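Local coordinates for beta-gamma-crystallin (Geodia cydonium, PDB 4IAU), which is of unknown function but binds calcium, as a two-domain Greek key member of the beta/gamma-crystallin family, at residues 37-48 / 71-82. Sequence-based numbering, arbitrary orientation.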
ATOM      1  N   GLY A  37      12.560   0.979   4.015  1.00  6.18           N
ATOM      2  CA  GLY A  37      11.164   0.580   3.980  1.00  6.50           C
ATOM      3  C   GLY A  37      10.701   0.238   2.573  1.00  5.93           C
ATOM      4  O   GLY A  37      11.459  -0.222   1.720  1.00  6.56           O
HETATM    5  N   MSE A  38       9.396   0.412   2.347  1.00  6.03           N
HETATM    6  CA  MSE A  38       8.744   0.123   1.085  1.00  5.83           C
HETATM    7  C   MSE A  38       7.755   1.261   0.819  1.00  5.85           C
HETATM    8  O   MSE A  38       7.042   1.661   1.741  1.00  6.47           O
HETATM    9  CB  MSE A  38       7.990  -1.197   1.138  0.52  7.95           C
HETATM   10  CG  MSE A  38       8.883  -2.390   1.268  0.52  7.71           C
HETATM   11 SE   MSE A  38       7.830  -4.042   1.157  0.52 13.74          SE
HETATM   12  CE  MSE A  38       6.213  -3.250   0.491  0.52  7.95           C
ATOM     13  N   TRP A  39       7.726   1.763  -0.401  1.00  5.11           N
ATOM     14  CA  TRP A  39       6.911   2.890  -0.727  1.00  5.24           C
ATOM     15  C   TRP A  39       6.065   2.622  -1.972  1.00  5.08           C
ATOM     16  O   TRP A  39       6.483   1.905  -2.864  1.00  6.74           O
ATOM     17  CB  TRP A  39       7.773   4.143  -0.983  1.00  5.18           C
ATOM     18  CG  TRP A  39       8.456   4.661   0.241  1.00  5.38           C
ATOM     19  CD1 TRP A  39       9.504   4.089   0.906  1.00  5.48           C
ATOM     20  CD2 TRP A  39       8.120   5.839   0.965  1.00  4.79           C
ATOM     21  NE1 TRP A  39       9.854   4.860   1.998  1.00  5.65           N
ATOM     22  CE2 TRP A  39       9.024   5.944   2.049  1.00  5.18           C
ATOM     23  CE3 TRP A  39       7.165   6.869   0.779  1.00  5.07           C
ATOM     24  CZ2 TRP A  39       8.976   7.019   2.960  1.00  5.69           C
ATOM     25  CZ3 TRP A  39       7.109   7.929   1.679  1.00  5.49           C
ATOM     26  CH2 TRP A  39       8.020   7.981   2.761  1.00  5.88           C
ATOM     27  N   ILE A  40       4.917   3.278  -2.048  1.00  4.81           N
ATOM     28  CA  ILE A  40       4.061   3.206  -3.218  1.00  4.69           C
ATOM     29  C   ILE A  40       3.867   4.623  -3.713  1.00  4.62           C
ATOM     30  O   ILE A  40       3.619   5.557  -2.935  1.00  5.27           O
ATOM     31  CB  ILE A  40       2.687   2.539  -2.941  1.00  5.31           C
ATOM     32  CG1 ILE A  40       2.843   1.296  -2.093  1.00  6.73           C
ATOM     33  CG2 ILE A  40       1.998   2.230  -4.268  1.00  5.51           C
ATOM     34  CD1 ILE A  40       1.598   0.646  -1.621  1.00  8.71           C
ATOM     35  N   PHE A  41       3.991   4.785  -5.026  1.00  4.73           N
ATOM     36  CA  PHE A  41       3.875   6.041  -5.750  1.00  4.89           C
ATOM     37  C   PHE A  41       2.673   5.975  -6.667  1.00  4.77           C
ATOM     38  O   PHE A  41       2.416   4.924  -7.270  1.00  5.39           O
ATOM     39  CB  PHE A  41       5.145   6.361  -6.542  0.61  5.67           C
ATOM     40  CG  PHE A  41       6.382   6.354  -5.644  0.61  5.45           C
ATOM     41  CD1 PHE A  41       6.983   5.125  -5.349  0.61  5.70           C
ATOM     42  CD2 PHE A  41       6.875   7.539  -5.103  0.61  6.23           C
ATOM     43  CE1 PHE A  41       8.037   5.142  -4.444  0.61  7.01           C
ATOM     44  CE2 PHE A  41       7.902   7.515  -4.185  0.61  7.75           C
ATOM     45  CZ  PHE A  41       8.452   6.302  -3.859  0.61  8.10           C
ATOM     46  N   TYR A  42       1.959   7.110  -6.805  1.00  4.76           N
ATOM     47  CA  TYR A  42       0.713   7.133  -7.527  1.00  4.74           C
ATOM     48  C   TYR A  42       0.680   8.322  -8.480  1.00  4.88           C
ATOM     49  O   TYR A  42       1.138   9.413  -8.150  1.00  5.52           O
ATOM     50  CB  TYR A  42      -0.466   7.269  -6.557  1.00  5.13           C
ATOM     51  CG  TYR A  42      -0.497   6.206  -5.483  1.00  4.95           C
ATOM     52  CD1 TYR A  42       0.222   6.354  -4.314  1.00  5.13           C
ATOM     53  CD2 TYR A  42      -1.235   5.038  -5.636  1.00  5.29           C
ATOM     54  CE1 TYR A  42       0.224   5.387  -3.334  1.00  5.38           C
ATOM     55  CE2 TYR A  42      -1.281   4.055  -4.648  1.00  5.29           C
ATOM     56  CZ  TYR A  42      -0.554   4.243  -3.471  1.00  4.98           C
ATOM     57  OH  TYR A  42      -0.565   3.343  -2.448  1.00  5.48           O
ATOM     58  N   GLN A  43       0.028   8.103  -9.625  1.00  5.40           N
ATOM     59  CA  GLN A  43      -0.091   9.151 -10.634  1.00  5.64           C
ATOM     60  C   GLN A  43      -1.015  10.280 -10.221  1.00  5.84           C
ATOM     61  O   GLN A  43      -0.836  11.426 -10.674  1.00  6.24           O
ATOM     62  CB  GLN A  43      -0.569   8.473 -11.940  1.00  6.92           C
ATOM     63  CG  GLN A  43      -0.722   9.412 -13.095  1.00  9.32           C
ATOM     64  CD  GLN A  43      -1.016   8.679 -14.368  1.00  9.46           C
ATOM     65  OE1 GLN A  43      -1.727   7.650 -14.362  1.00 10.15           O
ATOM     66  NE2 GLN A  43      -0.491   9.174 -15.460  1.00 12.53           N
ATOM     67  N   GLN A  44      -2.041   9.990  -9.413  1.00  5.62           N
ATOM     68  CA  GLN A  44      -2.977  10.973  -8.931  1.00  5.56           C
ATOM     69  C   GLN A  44      -2.746  11.262  -7.463  1.00  5.50           C
ATOM     70  O   GLN A  44      -2.236  10.430  -6.704  1.00  6.36           O
ATOM     71  CB  GLN A  44      -4.433  10.498  -9.095  1.00  5.53           C
ATOM     72  CG  GLN A  44      -4.804  10.061 -10.488  1.00  6.16           C
ATOM     73  CD  GLN A  44      -6.200   9.485 -10.546  1.00  5.95           C
ATOM     74  OE1 GLN A  44      -6.587   8.673  -9.703  1.00  6.46           O
ATOM     75  NE2 GLN A  44      -6.961   9.913 -11.551  1.00  6.83           N
ATOM     76  N   ALA A  45      -3.200  12.448  -7.038  1.00  6.06           N
ATOM     77  CA  ALA A  45      -3.234  12.802  -5.604  1.00  6.23           C
ATOM     78  C   ALA A  45      -4.115  11.831  -4.850  1.00  5.90           C
ATOM     79  O   ALA A  45      -4.949  11.120  -5.402  1.00  6.68           O
ATOM     80  CB  ALA A  45      -3.732  14.225  -5.444  1.00  8.11           C
ATOM     81  N   ASN A  46      -3.908  11.810  -3.528  1.00  5.94           N
ATOM     82  CA  ASN A  46      -4.764  11.000  -2.689  1.00  6.19           C
ATOM     83  C   ASN A  46      -4.741   9.539  -3.105  1.00  5.84           C
ATOM     84  O   ASN A  46      -5.741   8.822  -2.979  1.00  6.90           O
ATOM     85  CB  ASN A  46      -6.201  11.561  -2.590  1.00  7.82           C
ATOM     86  CG  ASN A  46      -6.135  13.018  -2.189  1.00  9.30           C
ATOM     87  OD1 ASN A  46      -5.452  13.417  -1.241  1.00 10.99           O
ATOM     88  ND2 ASN A  46      -6.806  13.847  -2.965  1.00 11.55           N
ATOM     89  N   TYR A  47      -3.590   9.075  -3.556  1.00  5.19           N
ATOM     90  CA  TYR A  47      -3.342   7.647  -3.729  1.00  5.29           C
ATOM     91  C   TYR A  47      -4.305   7.062  -4.734  1.00  5.03           C
ATOM     92  O   TYR A  47      -4.878   5.983  -4.562  1.00  5.54           O
ATOM     93  CB  TYR A  47      -3.332   6.890  -2.409  1.00  5.91           C
ATOM     94  CG  TYR A  47      -2.623   7.671  -1.306  1.00  5.74           C
ATOM     95  CD1 TYR A  47      -1.320   8.099  -1.453  1.00  5.48           C
ATOM     96  CD2 TYR A  47      -3.317   8.041  -0.142  1.00  6.17           C
ATOM     97  CE1 TYR A  47      -0.683   8.844  -0.484  1.00  5.97           C
ATOM     98  CE2 TYR A  47      -2.678   8.785   0.842  1.00  7.07           C
ATOM     99  CZ  TYR A  47      -1.346   9.191   0.668  1.00  6.67           C
ATOM    100  OH  TYR A  47      -0.640   9.918   1.601  1.00  7.89           O
ATOM    101  N   ASN A  48      -4.459   7.736  -5.886  1.00  5.45           N
ATOM    102  CA  ASN A  48      -5.282   7.230  -6.982  1.00  5.36           C
ATOM    103  C   ASN A  48      -6.732   7.061  -6.589  1.00  5.66           C
ATOM    104  O   ASN A  48      -7.460   6.223  -7.117  1.00  6.24           O
ATOM    105  CB  ASN A  48      -4.721   5.977  -7.636  1.00  5.50           C
ATOM    106  CG  ASN A  48      -3.515   6.268  -8.486  1.00  5.15           C
ATOM    107  OD1 ASN A  48      -3.196   7.415  -8.810  1.00  5.74           O
ATOM    108  ND2 ASN A  48      -2.833   5.192  -8.932  1.00  5.66           N
ATOM    109  N   PHE A  71       6.446   7.705 -13.998  1.00  7.30           N
ATOM    110  CA  PHE A  71       5.535   8.814 -14.148  1.00  7.25           C
ATOM    111  C   PHE A  71       5.877   9.817 -13.060  1.00  6.55           C
ATOM    112  O   PHE A  71       6.559   9.495 -12.099  1.00  7.64           O
ATOM    113  CB  PHE A  71       4.039   8.382 -14.064  1.00  7.89           C
ATOM    114  CG  PHE A  71       3.745   7.603 -12.788  1.00  6.84           C
ATOM    115  CD1 PHE A  71       3.467   8.264 -11.587  1.00  7.13           C
ATOM    116  CD2 PHE A  71       3.768   6.216 -12.774  1.00  7.17           C
ATOM    117  CE1 PHE A  71       3.316   7.573 -10.430  1.00  7.30           C
ATOM    118  CE2 PHE A  71       3.557   5.536 -11.577  1.00  7.30           C
ATOM    119  CZ  PHE A  71       3.331   6.195 -10.420  1.00  7.03           C
ATOM    120  N   THR A  72       5.337  11.023 -13.204  1.00  7.33           N
ATOM    121  CA  THR A  72       5.521  12.040 -12.174  1.00  7.21           C
ATOM    122  C   THR A  72       4.537  11.771 -11.041  1.00  6.72           C
ATOM    123  O   THR A  72       3.334  11.794 -11.273  1.00  8.25           O
ATOM    124  CB  THR A  72       5.187  13.424 -12.747  1.00  8.17           C
ATOM    125  OG1 THR A  72       6.021  13.611 -13.898  1.00 10.89           O
ATOM    126  CG2 THR A  72       5.472  14.514 -11.726  1.00  9.60           C
ATOM    127  N   PRO A  73       5.002  11.480  -9.828  1.00  6.51           N
ATOM    128  CA  PRO A  73       4.042  11.171  -8.770  1.00  6.71           C
ATOM    129  C   PRO A  73       3.231  12.402  -8.366  1.00  5.79           C
ATOM    130  O   PRO A  73       3.756  13.509  -8.283  1.00  6.89           O
ATOM    131  CB  PRO A  73       4.887  10.667  -7.638  1.00  9.24           C
ATOM    132  CG  PRO A  73       6.257  10.458  -8.132  1.00 12.66           C
ATOM    133  CD  PRO A  73       6.385  11.273  -9.411  1.00  6.58           C
ATOM    134  N   ARG A  74       1.971  12.178  -8.030  1.00  5.35           N
ATOM    135  CA  ARG A  74       1.149  13.190  -7.363  1.00  5.12           C
ATOM    136  C   ARG A  74       0.837  12.817  -5.926  1.00  4.89           C
ATOM    137  O   ARG A  74       0.271  13.655  -5.202  1.00  6.39           O
ATOM    138  CB  ARG A  74      -0.117  13.508  -8.162  1.00  5.97           C
ATOM    139  CG  ARG A  74       0.136  14.282  -9.450  1.00  7.40           C
ATOM    140  CD  ARG A  74       0.171  15.792  -9.238  1.00  7.92           C
ATOM    141  NE  ARG A  74       1.345  16.299  -8.572  1.00  7.73           N
ATOM    142  CZ  ARG A  74       2.450  16.679  -9.182  1.00  7.76           C
ATOM    143  NH1 ARG A  74       2.621  16.493 -10.458  1.00  8.82           N
ATOM    144  NH2 ARG A  74       3.437  17.235  -8.474  1.00  9.33           N
ATOM    145  N   SER A  75       1.202  11.631  -5.471  1.00  4.96           N
ATOM    146  CA  SER A  75       1.117  11.242  -4.085  1.00  5.14           C
ATOM    147  C   SER A  75       1.982  10.005  -3.906  1.00  4.73           C
ATOM    148  O   SER A  75       2.294   9.301  -4.866  1.00  4.80           O
ATOM    149  CB  SER A  75      -0.325  10.985  -3.617  1.00  5.34           C
ATOM    150  OG  SER A  75      -0.965   9.960  -4.350  1.00  5.27           O
ATOM    151  N   PHE A  76       2.353   9.716  -2.644  1.00  4.59           N
ATOM    152  CA  PHE A  76       3.175   8.546  -2.358  1.00  4.59           C
ATOM    153  C   PHE A  76       3.151   8.338  -0.866  1.00  4.35           C
ATOM    154  O   PHE A  76       2.934   9.267  -0.076  1.00  5.21           O
ATOM    155  CB  PHE A  76       4.601   8.692  -2.921  1.00  4.87           C
ATOM    156  CG  PHE A  76       5.359   9.931  -2.493  1.00  5.17           C
ATOM    157  CD1 PHE A  76       5.231  11.095  -3.223  1.00  5.77           C
ATOM    158  CD2 PHE A  76       6.189   9.940  -1.387  1.00  5.82           C
ATOM    159  CE1 PHE A  76       5.953  12.232  -2.846  1.00  6.59           C
ATOM    160  CE2 PHE A  76       6.881  11.066  -1.036  1.00  7.00           C
ATOM    161  CZ  PHE A  76       6.772  12.226  -1.758  1.00  6.71           C
ATOM    162  N   ARG A  77       3.400   7.079  -0.451  1.00  4.66           N
ATOM    163  CA  ARG A  77       3.316   6.770   0.971  1.00  4.87           C
ATOM    164  C   ARG A  77       4.096   5.514   1.287  1.00  4.58           C
ATOM    165  O   ARG A  77       4.242   4.623   0.439  1.00  5.02           O
ATOM    166  CB  ARG A  77       1.848   6.614   1.437  1.00  5.33           C
ATOM    167  CG  ARG A  77       1.081   5.548   0.638  1.00  5.51           C
ATOM    168  CD  ARG A  77      -0.349   5.448   1.161  1.00  5.37           C
ATOM    169  NE  ARG A  77      -1.169   4.671   0.255  1.00  5.40           N
ATOM    170  CZ  ARG A  77      -2.502   4.593   0.348  1.00  5.25           C
ATOM    171  NH1 ARG A  77      -3.131   5.193   1.364  1.00  5.55           N
ATOM    172  NH2 ARG A  77      -3.203   3.935  -0.545  1.00  5.48           N
ATOM    173  N   PRO A  78       4.561   5.380   2.524  1.00  4.72           N
ATOM    174  CA  PRO A  78       5.220   4.163   2.955  1.00  5.08           C
ATOM    175  C   PRO A  78       4.185   3.088   3.268  1.00  5.34           C
ATOM    176  O   PRO A  78       3.027   3.339   3.561  1.00  6.09           O
ATOM    177  CB  PRO A  78       5.976   4.611   4.217  1.00  6.09           C
ATOM    178  CG  PRO A  78       5.073   5.696   4.807  1.00  6.30           C
ATOM    179  CD  PRO A  78       4.522   6.405   3.618  1.00  5.67           C
ATOM    180  N   VAL A  79       4.668   1.839   3.249  1.00  5.72           N
ATOM    181  CA  VAL A  79       3.890   0.714   3.684  1.00  5.93           C
ATOM    182  C   VAL A  79       4.295   0.460   5.136  1.00  5.79           C
ATOM    183  O   VAL A  79       5.334  -0.131   5.433  1.00  6.98           O
ATOM    184  CB  VAL A  79       4.105  -0.520   2.808  1.00  6.77           C
ATOM    185  CG1 VAL A  79       3.226  -1.680   3.274  1.00  8.21           C
ATOM    186  CG2 VAL A  79       3.826  -0.197   1.321  1.00  7.41           C
ATOM    187  N   LYS A  80       3.509   0.950   6.089  1.00  6.22           N
ATOM    188  CA  LYS A  80       3.988   1.056   7.455  1.00  7.28           C
ATOM    189  C   LYS A  80       3.968  -0.283   8.199  1.00  7.39           C
ATOM    190  O   LYS A  80       4.557  -0.395   9.281  1.00  9.65           O
ATOM    191  CB  LYS A  80       3.200   2.117   8.265  0.77  7.41           C
ATOM    192  CG  LYS A  80       3.358   3.509   7.657  0.77  9.13           C
ATOM    193  CD  LYS A  80       2.895   4.592   8.637  0.77 10.23           C
ATOM    194  CE  LYS A  80       1.422   4.489   8.952  0.77 10.73           C
ATOM    195  NZ  LYS A  80       0.499   4.372   7.795  0.77  9.89           N
ATOM    196  N   THR A  81       3.388  -1.311   7.609  1.00  7.07           N
ATOM    197  CA  THR A  81       3.466  -2.659   8.159  1.00  6.94           C
ATOM    198  C   THR A  81       4.567  -3.477   7.545  1.00  7.01           C
ATOM    199  O   THR A  81       4.614  -4.694   7.841  1.00  8.03           O
ATOM    200  CB  THR A  81       2.092  -3.363   8.079  1.00  7.40           C
ATOM    201  OG1 THR A  81       1.836  -3.560   6.737  1.00  8.84           O
ATOM    202  CG2 THR A  81       1.033  -2.623   8.869  1.00  8.40           C
ATOM    203  N   PHE A  82       5.459  -2.882   6.782  1.00  7.69           N
ATOM    204  CA  PHE A  82       6.675  -3.578   6.355  1.00  8.11           C
ATOM    205  C   PHE A  82       7.334  -4.161   7.609  1.00  8.92           C
ATOM    206  O   PHE A  82       7.563  -3.415   8.589  1.00 10.43           O
ATOM    207  CB  PHE A  82       7.537  -2.557   5.670  1.00  9.75           C
ATOM    208  CG  PHE A  82       8.912  -3.074   5.281  1.00 12.27           C
ATOM    209  CD1 PHE A  82       9.074  -4.153   4.467  1.00 16.40           C
ATOM    210  CD2 PHE A  82      10.043  -2.491   5.753  1.00 13.69           C
ATOM    211  CE1 PHE A  82      10.332  -4.638   4.101  1.00 19.44           C
ATOM    212  CE2 PHE A  82      11.333  -2.885   5.380  1.00 16.86           C
ATOM    213  CZ  PHE A  82      11.439  -3.941   4.509  1.00 17.65           C
TER
HETATM  214  O   HOH W   1       7.910   0.977   4.820  1.00  7.66           O
HETATM  215  O   HOH W   2       1.063  12.430 -12.446  1.00  9.30           O
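Arg77 and Tyr47 meet flat against each other where strands 38-42 and 75-78 pair antiparallel in a Greek key sheet of the crystallin fold, a worked example of one sheet serving two interfaces. On one face Trp39, Phe41 and Phe76 pack on Val6 and Leu8 of strand 5-9, and Pro78 CB lies 3.9 Å from the centroid of the six-membered ring of Trp39. On the other, the Arg77 guanidinium stacks on Tyr47 (planes at 14°); CG between backbone N and carbonyl carbon (chi1 56°) and an extended chain beyond it bring CD over the Tyr47 ring centre. NE donates in the guanidinium plane to Tyr42 OH at 3.1 Å; this hydroxyl also hydrogen-bonds to Phe94 O, and NH2 to the carbonyls of Gly96 and Phe94. A leucine in place of Arg77 would probably leave Tyr47 without its flat partner, and Tyr42 OH and Gly96 O each short of a donor. The partly exposed ends are looser: selenomethionine Met38 sets SE 3.5 Å from Phe82 CD1, and a water bridges the carbonyls of Gln43 and Thr72. Beside the classic bulge of Arg74 and Ser75 opposite Tyr42, Ser75 OG is gripped twice, donating to Gln44 O at 2.7 Å and accepting from Tyr47 N at 2.9 Å.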